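Local coordinates for protein Rho guanine nucleotide exchange factor 12 (Homo sapiens, PDB 1TXD) that acts as a guanine nucleotide exchange factor for the small GTPase RhoA, through the DH and PH domains that make up this fragment, at residues E133-K136 against S137-K141; R144-T147 against F148-A152; S63-R66 against K67-N71; S126-P129 against F130-M134. The protein carries 1 engineered substitution. One frame throughout, in Å; residues are numbered along the deposited sequence.

Interaction 1 of 4, residues E133-K136 against S137-K141; sequences EMIK and SRQKK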
loop_
_atom_site.group_PDB
_atom_site.type_symbol
_atom_site.label_atom_id
_atom_site.label_comp_id
_atom_site.label_asym_id
_atom_site.label_seq_id
_atom_site.Cartn_x
_atom_site.Cartn_y
_atom_site.Cartn_z
ATOM N N GLU A 133 0.207 11.280 -3.886
ATOM C CA GLU A 133 1.251 12.278 -3.883
ATOM C C GLU A 133 1.232 13.007 -5.187
ATOM O O GLU A 133 1.525 14.185 -5.213
ATOM C CB GLU A 133 2.629 11.662 -3.544
ATOM C CG GLU A 133 3.797 12.495 -4.075
ATOM C CD GLU A 133 4.069 13.716 -3.250
ATOM O OE1 GLU A 133 3.910 13.613 -1.979
ATOM O OE2 GLU A 133 4.491 14.752 -3.872
ATOM N N MET A 134 0.834 12.338 -6.255
ATOM C CA MET A 134 0.719 12.980 -7.545
ATOM C C MET A 134 -0.465 13.953 -7.560
ATOM O O MET A 134 -0.390 14.980 -8.138
ATOM C CB MET A 134 0.536 11.941 -8.641
ATOM C CG MET A 134 0.462 12.455 -9.980
ATOM S SD MET A 134 1.777 13.607 -10.412
ATOM C CE MET A 134 2.993 12.487 -11.293
ATOM N N ILE A 135 -1.590 13.572 -6.977
ATOM C CA ILE A 135 -2.709 14.472 -6.768
ATOM C C ILE A 135 -2.263 15.743 -6.045
ATOM O O ILE A 135 -2.530 16.789 -6.566
ATOM C CB ILE A 135 -3.875 13.761 -6.019
ATOM C CG1 ILE A 135 -4.469 12.621 -6.851
ATOM C CG2 ILE A 135 -4.942 14.740 -5.530
ATOM C CD1 ILE A 135 -5.183 11.612 -5.916
ATOM N N LYS A 136 -1.566 15.660 -4.885
ATOM C CA LYS A 136 -1.056 16.834 -4.217
ATOM C C LYS A 136 -0.117 17.662 -5.063
ATOM O O LYS A 136 -0.174 18.886 -5.005
ATOM C CB LYS A 136 -0.264 16.495 -2.929
ATOM C CG LYS A 136 -1.083 15.925 -1.786
ATOM C CD LYS A 136 -0.540 16.433 -0.420
ATOM C CE LYS A 136 0.779 15.750 -0.056
ATOM N NZ LYS A 136 1.508 16.384 1.143
ATOM N N SER A 137 0.770 17.004 -5.822
ATOM C CA SER A 137 1.758 17.741 -6.577
ATOM C C SER A 137 1.063 18.422 -7.732
ATOM O O SER A 137 1.407 19.547 -8.014
ATOM C CB SER A 137 2.986 16.906 -7.017
ATOM O OG SER A 137 2.683 15.993 -8.040
ATOM N N ARG A 138 0.076 17.823 -8.365
ATOM C CA ARG A 138 -0.641 18.580 -9.440
ATOM C C ARG A 138 -1.504 19.685 -8.830
ATOM O O ARG A 138 -1.651 20.728 -9.416
ATOM C CB ARG A 138 -1.431 17.694 -10.367
ATOM C CG ARG A 138 -0.672 16.564 -11.134
ATOM C CD ARG A 138 0.619 16.958 -11.721
ATOM N NE ARG A 138 0.565 18.022 -12.679
ATOM C CZ ARG A 138 1.648 18.638 -13.110
ATOM N NH1 ARG A 138 2.808 18.285 -12.633
ATOM N NH2 ARG A 138 1.573 19.591 -14.031
ATOM N N GLN A 139 -2.044 19.501 -7.621
ATOM C CA GLN A 139 -2.851 20.553 -7.014
ATOM C C GLN A 139 -1.949 21.795 -6.786
ATOM O O GLN A 139 -2.374 22.977 -6.988
ATOM C CB GLN A 139 -3.475 20.078 -5.664
ATOM C CG GLN A 139 -4.638 19.114 -5.918
ATOM C CD GLN A 139 -5.256 18.544 -4.704
ATOM O OE1 GLN A 139 -4.571 18.000 -3.799
ATOM N NE2 GLN A 139 -6.549 18.675 -4.642
ATOM N N LYS A 140 -0.706 21.500 -6.384
ATOM C CA LYS A 140 0.273 22.474 -5.971
ATOM C C LYS A 140 0.893 23.256 -7.158
ATOM O O LYS A 140 1.257 24.421 -7.008
ATOM C CB LYS A 140 1.360 21.749 -5.145
ATOM C CG LYS A 140 2.548 22.609 -4.721
ATOM C CD LYS A 140 3.801 21.735 -4.359
ATOM C CE LYS A 140 5.130 22.411 -4.805
ATOM N NZ LYS A 140 5.951 22.927 -3.648
ATOM N N LYS A 141 0.960 22.629 -8.327
ATOM C CA LYS A 141 1.628 23.197 -9.470
ATOM C C LYS A 141 0.702 23.599 -10.572
ATOM O O LYS A 141 1.086 24.408 -11.385
ATOM C CB LYS A 141 2.522 22.176 -10.113
ATOM C CG LYS A 141 3.797 21.896 -9.416
ATOM C CD LYS A 141 4.130 20.419 -9.755
ATOM C CE LYS A 141 5.494 20.123 -9.490
ATOM N NZ LYS A 141 5.797 18.735 -9.471
#
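Met134 O is approached by two groups of the next turn. Arg138 N donates to it at 2.9 Å, with a fairly straight N-H...O angle of 163°. Ser137 OG also lies 3.2 Å from Met134 O, close enough for a hydrogen bond, though its proton may serve another acceptor. The serine hydroxyl sits between its own backbone N and carbonyl carbon (chi1 72°), which turns it back toward the preceding turn. There it also meets the sulfur, with Met134 SD 3.5 Å from Ser137 OG. The Met134 chain folds at chi2 and chi3 and runs alongside Arg138, whose CD lies 3.8 Å from Met134 SD. All this lies along helix 128-141 of the DH domain, a helical bundle, and the regular i to i+4 bonds continue with Gln139 N to Ile135 O and Lys140 N to Lys136 O. One residue further on, Ile135 and Gln139 also lie side by side. Ile135 CG2 comes 3.7 Å from Gln139 OE1, a contact of methyl against amide. The Gln139 methylene CG rests 3.2 Å from Ile135 O. Met134 and Ile135 also pack on Ile68 of helix 62-69, while Arg138 and Gln139 touch Phe145 of helix 143-154.

Interaction 2 of 4, residues R144-T147 against F148-A152; sequences RFQT and FVQDA
Phe145 and Val149 pack one turn apart on helix 143-154, a short helix of the DH helical bundle. The phenylalanine CB starts out away from residues 148-152. Its CG stands opposite the backbone N about the first bond (chi1 177°), and the ring then comes nearer to the next turn, at Val149. The near side of the ring, CD2, is still 4.1 Å from Val149 CG2. Farther out the gap narrows, to 3.6 Å between CE2 and Val149 CG2 and 3.5 Å between CZ and Val149 CG2. The methyl thus lies over one face of the ring, nearer its rim than its middle. This is a CH-pi contact, with Val149 CG2 3.7 Å from the ring centroid and 22° off the ring normal. The same methyl also touches Phe145 O. That carbonyl accepts the backbone N-H of Val149, so the backbone bond and the side-chain contact link the same two residues.

Gln146 and Gln150 meet on a more exposed side. Their amide planes are 64° apart, and Gln146 NE2 stays 3.6 Å from Gln150 OE1. The Phe148 ring leads away from residues 144-147 and packs on Arg53, Val54 and Glu57 of helix 20-57. Phe145 also touches Ile59 and Leu60, and Val149 packs on Gln139 of helix 128-141. The Thr147 hydroxyl is hydrogen-bonded to Ser143 O in the preceding turn. Thr147 O in turn accepts Asp151 N at 2.8 Å, in a bond that is almost straight.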
loop_
_atom_site.group_PDB
_atom_site.type_symbol
_atom_site.label_atom_id
_atom_site.label_comp_id
_atom_site.label_asym_id
_atom_site.label_seq_id
_atom_site.Cartn_x
_atom_site.Cartn_y
_atom_site.Cartn_z
ATOM N N ARG A 144 -5.334 24.477 -13.109
ATOM C CA ARG A 144 -6.446 23.869 -13.821
ATOM C C ARG A 144 -6.881 22.570 -13.166
ATOM O O ARG A 144 -8.069 22.239 -13.189
ATOM C CB ARG A 144 -6.102 23.623 -15.273
ATOM C CG ARG A 144 -5.361 24.750 -15.913
ATOM C CD ARG A 144 -5.387 24.730 -17.414
ATOM N NE ARG A 144 -6.688 24.352 -17.961
ATOM C CZ ARG A 144 -6.884 23.385 -18.872
ATOM N NH1 ARG A 144 -5.856 22.652 -19.340
ATOM N NH2 ARG A 144 -8.120 23.136 -19.312
ATOM N N PHE A 145 -5.931 21.856 -12.539
ATOM C CA PHE A 145 -6.251 20.597 -11.904
ATOM C C PHE A 145 -6.753 20.857 -10.477
ATOM O O PHE A 145 -7.631 20.148 -9.972
ATOM C CB PHE A 145 -5.023 19.697 -11.873
ATOM C CG PHE A 145 -5.253 18.398 -11.173
ATOM C CD1 PHE A 145 -5.946 17.381 -11.800
ATOM C CD2 PHE A 145 -4.802 18.198 -9.890
ATOM C CE1 PHE A 145 -6.177 16.179 -11.181
ATOM C CE2 PHE A 145 -5.011 17.000 -9.265
ATOM C CZ PHE A 145 -5.701 15.975 -9.913
ATOM N N GLN A 146 -6.173 21.846 -9.804
ATOM C CA GLN A 146 -6.732 22.272 -8.512
ATOM C C GLN A 146 -8.221 22.644 -8.700
ATOM O O GLN A 146 -9.100 22.229 -7.915
ATOM C CB GLN A 146 -5.940 23.424 -7.899
ATOM C CG GLN A 146 -6.062 23.511 -6.386
ATOM C CD GLN A 146 -7.353 24.193 -5.956
ATOM O OE1 GLN A 146 -7.902 24.964 -6.723
ATOM N NE2 GLN A 146 -7.883 23.824 -4.789
ATOM N N THR A 147 -8.501 23.437 -9.726
ATOM C CA THR A 147 -9.876 23.834 -9.993
ATOM C C THR A 147 -10.723 22.616 -10.240
ATOM O O THR A 147 -11.749 22.415 -9.590
ATOM C CB THR A 147 -9.968 24.796 -11.208
ATOM O OG1 THR A 147 -9.290 26.018 -10.917
ATOM C CG2 THR A 147 -11.429 25.281 -11.445
ATOM N N PHE A 148 -10.284 21.786 -11.172
ATOM C CA PHE A 148 -11.021 20.555 -11.503
ATOM C C PHE A 148 -11.371 19.738 -10.277
ATOM O O PHE A 148 -12.498 19.392 -10.114
ATOM C CB PHE A 148 -10.296 19.670 -12.508
ATOM C CG PHE A 148 -10.963 18.319 -12.679
ATOM C CD1 PHE A 148 -11.987 18.155 -13.589
ATOM C CD2 PHE A 148 -10.660 17.292 -11.852
ATOM C CE1 PHE A 148 -12.644 16.951 -13.728
ATOM C CE2 PHE A 148 -11.312 16.076 -11.974
ATOM C CZ PHE A 148 -12.314 15.921 -12.923
ATOM N N VAL A 149 -10.400 19.471 -9.412
ATOM C CA VAL A 149 -10.587 18.632 -8.283
ATOM C C VAL A 149 -11.551 19.266 -7.306
ATOM O O VAL A 149 -12.456 18.589 -6.841
ATOM C CB VAL A 149 -9.260 18.305 -7.602
ATOM C CG1 VAL A 149 -9.473 17.781 -6.154
ATOM C CG2 VAL A 149 -8.525 17.288 -8.419
ATOM N N GLN A 150 -11.391 20.570 -7.028
ATOM C CA GLN A 150 -12.303 21.252 -6.116
ATOM C C GLN A 150 -13.712 21.252 -6.657
ATOM O O GLN A 150 -14.657 21.023 -5.922
ATOM C CB GLN A 150 -11.851 22.687 -5.843
ATOM C CG GLN A 150 -12.650 23.395 -4.733
ATOM C CD GLN A 150 -12.237 24.836 -4.564
ATOM O OE1 GLN A 150 -11.141 25.230 -4.996
ATOM N NE2 GLN A 150 -13.115 25.646 -3.945
ATOM N N ASP A 151 -13.892 21.552 -7.931
ATOM C CA ASP A 151 -15.230 21.440 -8.489
ATOM C C ASP A 151 -15.791 20.012 -8.305
ATOM O O ASP A 151 -16.910 19.824 -7.759
ATOM C CB ASP A 151 -15.213 21.843 -9.930
ATOM C CG ASP A 151 -16.594 21.899 -10.531
ATOM O OD1 ASP A 151 -16.903 21.017 -11.355
ATOM O OD2 ASP A 151 -17.443 22.776 -10.251
ATOM N N ALA A 152 -14.993 18.991 -8.653
ATOM C CA ALA A 152 -15.515 17.632 -8.674
ATOM C C ALA A 152 -15.946 17.195 -7.288
ATOM O O ALA A 152 -16.997 16.536 -7.165
ATOM C CB ALA A 152 -14.514 16.649 -9.236
#

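Interaction 3 of 4, residues S63-R66 against K67-N71; sequences SELR and KIFSN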
loop_
_atom_site.group_PDB
_atom_site.type_symbol
_atom_site.label_atom_id
_atom_site.label_comp_id
_atom_site.label_asym_id
_atom_site.label_seq_id
_atom_site.Cartn_x
_atom_site.Cartn_y
_atom_site.Cartn_z
ATOM N N SER A 63 1.004 10.163 -18.443
ATOM C CA SER A 63 1.709 9.602 -17.285
ATOM C C SER A 63 1.106 9.995 -15.916
ATOM O O SER A 63 1.127 9.233 -14.951
ATOM C CB SER A 63 3.141 10.040 -17.373
ATOM O OG SER A 63 3.780 9.582 -16.220
ATOM N N GLU A 64 0.594 11.215 -15.831
ATOM C CA GLU A 64 -0.104 11.709 -14.642
ATOM C C GLU A 64 -1.379 10.957 -14.429
ATOM O O GLU A 64 -1.644 10.605 -13.326
ATOM C CB GLU A 64 -0.396 13.220 -14.750
ATOM C CG GLU A 64 0.833 14.082 -14.704
ATOM C CD GLU A 64 0.677 15.450 -15.273
ATOM O OE1 GLU A 64 -0.285 15.774 -16.079
ATOM O OE2 GLU A 64 1.669 16.166 -15.194
ATOM N N LEU A 65 -2.251 10.845 -15.470
ATOM C CA LEU A 65 -3.358 9.915 -15.438
ATOM C C LEU A 65 -3.037 8.525 -14.848
ATOM O O LEU A 65 -3.781 8.001 -13.973
ATOM C CB LEU A 65 -3.871 9.670 -16.830
ATOM C CG LEU A 65 -4.705 10.806 -17.360
ATOM C CD1 LEU A 65 -5.034 10.555 -18.792
ATOM C CD2 LEU A 65 -6.027 10.927 -16.567
ATOM N N ARG A 66 -1.993 7.918 -15.387
ATOM C CA ARG A 66 -1.542 6.612 -14.948
ATOM C C ARG A 66 -1.074 6.608 -13.541
ATOM O O ARG A 66 -1.410 5.694 -12.781
ATOM C CB ARG A 66 -0.424 6.097 -15.847
ATOM C CG ARG A 66 0.165 4.811 -15.422
ATOM C CD ARG A 66 0.993 4.086 -16.490
ATOM N NE ARG A 66 1.783 4.939 -17.382
ATOM C CZ ARG A 66 2.914 5.523 -17.072
ATOM N NH1 ARG A 66 3.448 5.349 -15.881
ATOM N NH2 ARG A 66 3.538 6.264 -17.961
ATOM N N LYS A 67 -0.357 7.652 -13.156
ATOM C CA LYS A 67 0.143 7.701 -11.791
ATOM C C LYS A 67 -1.048 7.977 -10.820
ATOM O O LYS A 67 -0.999 7.529 -9.706
ATOM C CB LYS A 67 1.195 8.782 -11.638
ATOM C CG LYS A 67 2.612 8.327 -11.958
ATOM C CD LYS A 67 3.201 7.505 -10.750
ATOM C CE LYS A 67 4.533 6.986 -11.087
ATOM N NZ LYS A 67 5.096 5.903 -10.144
ATOM N N ILE A 68 -2.139 8.637 -11.265
ATOM C CA ILE A 68 -3.225 8.964 -10.284
ATOM C C ILE A 68 -4.277 7.810 -10.158
ATOM O O ILE A 68 -4.530 7.335 -9.049
ATOM C CB ILE A 68 -3.858 10.307 -10.590
ATOM C CG1 ILE A 68 -2.797 11.421 -10.334
ATOM C CG2 ILE A 68 -5.084 10.520 -9.720
ATOM C CD1 ILE A 68 -3.288 12.758 -10.644
ATOM N N PHE A 69 -4.696 7.297 -11.305
ATOM C CA PHE A 69 -5.800 6.342 -11.460
ATOM C C PHE A 69 -5.453 4.926 -11.854
ATOM O O PHE A 69 -6.305 4.029 -11.768
ATOM C CB PHE A 69 -6.754 6.887 -12.567
ATOM C CG PHE A 69 -7.374 8.198 -12.223
ATOM C CD1 PHE A 69 -8.306 8.285 -11.159
ATOM C CD2 PHE A 69 -7.061 9.360 -12.967
ATOM C CE1 PHE A 69 -8.873 9.540 -10.803
ATOM C CE2 PHE A 69 -7.605 10.621 -12.630
ATOM C CZ PHE A 69 -8.548 10.714 -11.574
ATOM N N SER A 70 -4.241 4.730 -12.382
ATOM C CA SER A 70 -3.707 3.411 -12.744
ATOM C C SER A 70 -4.756 2.554 -13.378
ATOM O O SER A 70 -5.348 2.880 -14.488
ATOM C CB SER A 70 -2.992 2.783 -11.527
ATOM O OG SER A 70 -3.907 2.492 -10.422
ATOM N N ASN A 71 -5.030 1.446 -12.720
ATOM C CA ASN A 71 -5.923 0.409 -13.256
ATOM C C ASN A 71 -7.305 0.482 -12.648
ATOM O O ASN A 71 -7.942 -0.518 -12.538
ATOM C CB ASN A 71 -5.341 -0.981 -13.072
ATOM C CG ASN A 71 -5.338 -1.409 -11.642
ATOM O OD1 ASN A 71 -5.355 -0.572 -10.765
ATOM N ND2 ASN A 71 -5.464 -2.709 -11.396
HETATM O O HOH W 1 -4.639 5.449 -15.377
#
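Leu65 and Phe69 meet one turn apart, Leu65 CD2 lying 4.1 Å from Phe69 CD2. The two side chains cross at a slant. Phe69 CG stands opposite its own carbonyl carbon (chi1 -62°), which sets the ring beside the backbone N, where Phe69 CD2 comes 3.7 Å from Leu65 O. On this packed side Ile68 presses its CG1 to 3.3 Å from Glu64 O. The neighbouring ring is covered too: Ile68 CG2 sits over the centre of one face of Phe69. Leu65 and Phe69 both pack against Val54 of helix 20-57, and Tyr51 of that helix meets the Phe69 ring edge to face. Ile68 also touches Leu60.

Helix 62-69 is a short helix of the DH helical bundle and packs on helices 20-57 and 128-141. Residues 67-71 contain its C-terminal end. Phe69 N still makes a good bond to Leu65 O, 2.9 Å long. The next one, Ser70 N to Arg66 O, is weak at 3.0 Å and 130°. Ser70 has left helical geometry, with a positive phi of 40°. A water spans the turn, donating to Leu65 O at 3.0 Å and to Ser70 O at 2.8 Å.

The other side is looser. Arg66 is exposed, and its side chain makes no contact with residues 67-71 beyond the adjoining backbone. The Lys67 CB and CG lie against Ser63 O, but the rest of the chain leads away from residues 63-66. It forms a cation-pi contact with Phe130.

Interaction 4 of 4, residues S126-P129 against F130-M134; sequences SNQP and FALEM
Near the beginning of helix 128-141, Ala131 N bonds to Asn127 O, 2.8 Å away and in the carbonyl plane, and Leu132 N bonds to Gln128 O at 2.9 Å. Gln128 O also receives a weak bond from Ala131 N. The nitrogen of Pro129 carries no hydrogen, but its carbonyl accepts Glu133 N from above the carbonyl plane at 3.3 Å.

The side chains of Asn127 and Phe130 cross at about a right angle, yet amide and ring planes are only 18° apart. Asn127 OD1 lies 3.5 Å from Phe130 CB and 3.7 Å from Phe130 CD2. The other branch of the amide, ND2, comes near Ala131 CB and is hydrogen-bonded to Lys67 O of helix 62-69. That bond is consistent with the way the amide is turned, with ND2 toward Lys67 O. Ser126 O approaches the edge of the Phe130 ring, near its plane. On another side of the helix Gln128 and Leu132 run alongside each other. Gln128 CG, set opposite the backbone N at 174°, points the same way as the leucine and stands 4.1 Å from Leu132 CG.

This turn follows helix 112-126 directly in the DH domain. Gln128 touches Ile167 and Pro168. Pro129 and Phe130 face the long helix 191-230, Pro129 at Glu219 and Phe130 at Gln222 and Glu225.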
loop_
_atom_site.group_PDB
_atom_site.type_symbol
_atom_site.label_atom_id
_atom_site.label_comp_id
_atom_site.label_asym_id
_atom_site.label_seq_id
_atom_site.Cartn_x
_atom_site.Cartn_y
_atom_site.Cartn_z
ATOM N N SER A 126 -1.411 -0.766 -4.383
ATOM C CA SER A 126 0.025 -0.557 -4.105
ATOM C C SER A 126 0.448 0.773 -4.708
ATOM O O SER A 126 1.347 1.383 -4.247
ATOM C CB SER A 126 0.889 -1.705 -4.675
ATOM O OG SER A 126 0.859 -1.704 -6.102
ATOM N N ASN A 127 -0.284 1.216 -5.716
ATOM C CA ASN A 127 -0.105 2.519 -6.294
ATOM C C ASN A 127 -0.620 3.734 -5.530
ATOM O O ASN A 127 -0.260 4.898 -5.889
ATOM C CB ASN A 127 -0.809 2.621 -7.654
ATOM C CG ASN A 127 -0.283 3.791 -8.464
ATOM O OD1 ASN A 127 0.887 3.983 -8.500
ATOM N ND2 ASN A 127 -1.150 4.621 -9.004
ATOM N N GLN A 128 -1.445 3.466 -4.525
ATOM C CA GLN A 128 -2.101 4.476 -3.761
ATOM C C GLN A 128 -1.183 5.576 -3.236
ATOM O O GLN A 128 -1.555 6.719 -3.383
ATOM C CB GLN A 128 -2.917 3.865 -2.608
ATOM C CG GLN A 128 -3.506 4.946 -1.677
ATOM C CD GLN A 128 -4.461 4.354 -0.677
ATOM O OE1 GLN A 128 -5.385 3.650 -1.048
ATOM N NE2 GLN A 128 -4.210 4.594 0.589
ATOM N N PRO A 129 -0.044 5.280 -2.614
ATOM C CA PRO A 129 0.815 6.343 -2.100
ATOM C C PRO A 129 1.382 7.175 -3.275
ATOM O O PRO A 129 1.562 8.402 -3.161
ATOM C CB PRO A 129 1.952 5.605 -1.360
ATOM C CG PRO A 129 1.615 4.151 -1.300
ATOM C CD PRO A 129 0.491 3.944 -2.342
ATOM N N PHE A 130 1.693 6.518 -4.387
ATOM C CA PHE A 130 2.143 7.276 -5.537
ATOM C C PHE A 130 0.976 8.158 -5.988
ATOM O O PHE A 130 1.199 9.293 -6.395
ATOM C CB PHE A 130 2.665 6.400 -6.733
ATOM C CG PHE A 130 3.813 5.504 -6.356
ATOM C CD1 PHE A 130 5.119 5.973 -6.356
ATOM C CD2 PHE A 130 3.586 4.181 -6.004
ATOM C CE1 PHE A 130 6.165 5.170 -5.973
ATOM C CE2 PHE A 130 4.661 3.360 -5.635
ATOM C CZ PHE A 130 5.939 3.844 -5.635
ATOM N N ALA A 131 -0.247 7.656 -5.942
ATOM C CA ALA A 131 -1.355 8.375 -6.660
ATOM C C ALA A 131 -1.743 9.582 -5.783
ATOM O O ALA A 131 -1.951 10.667 -6.271
ATOM C CB ALA A 131 -2.511 7.484 -6.934
ATOM N N LEU A 132 -1.611 9.438 -4.467
ATOM C CA LEU A 132 -2.061 10.485 -3.555
ATOM C C LEU A 132 -1.041 11.611 -3.598
ATOM O O LEU A 132 -1.353 12.742 -3.320
ATOM C CB LEU A 132 -2.177 9.954 -2.109
ATOM C CG LEU A 132 -3.340 9.002 -1.787
ATOM C CD1 LEU A 132 -3.573 8.916 -0.354
ATOM C CD2 LEU A 132 -4.669 9.341 -2.471
ATOM N N GLU A 133 0.207 11.280 -3.886
ATOM C CA GLU A 133 1.251 12.278 -3.883
ATOM C C GLU A 133 1.232 13.007 -5.187
ATOM O O GLU A 133 1.525 14.185 -5.213
ATOM C CB GLU A 133 2.629 11.662 -3.544
ATOM C CG GLU A 133 3.797 12.495 -4.075
ATOM C CD GLU A 133 4.069 13.716 -3.250
ATOM O OE1 GLU A 133 3.910 13.613 -1.979
ATOM O OE2 GLU A 133 4.491 14.752 -3.872
ATOM N N MET A 134 0.834 12.338 -6.255
ATOM C CA MET A 134 0.719 12.980 -7.545
ATOM C C MET A 134 -0.465 13.953 -7.560
ATOM O O MET A 134 -0.390 14.980 -8.138
ATOM C CB MET A 134 0.536 11.941 -8.641
ATOM C CG MET A 134 0.462 12.455 -9.980
ATOM S SD MET A 134 1.777 13.607 -10.412
ATOM C CE MET A 134 2.993 12.487 -11.293
#

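In the fold
All four contacts are local, within single helices of the DH domain. Interactions 1 and 4 share helix 128-141, overlap at Glu133 and Met134, and lie at the surface. Interactions 2 and 3 are partly buried and use more aromatic and aliphatic packing. Helix 128-141 packs on both, and interactions 2 and 3 also touch directly, with Phe145 CZ 4.1 Å from Ile68 CD1. Interactions 3 and 4, with centres about 9 Å apart, also have a probable polar link. Interactions 2 and 4 do not touch. Interaction 3 includes a helix end with a bridging water, whereas interaction 4 lies where the chain passes from helix 112-126 into helix 128-141.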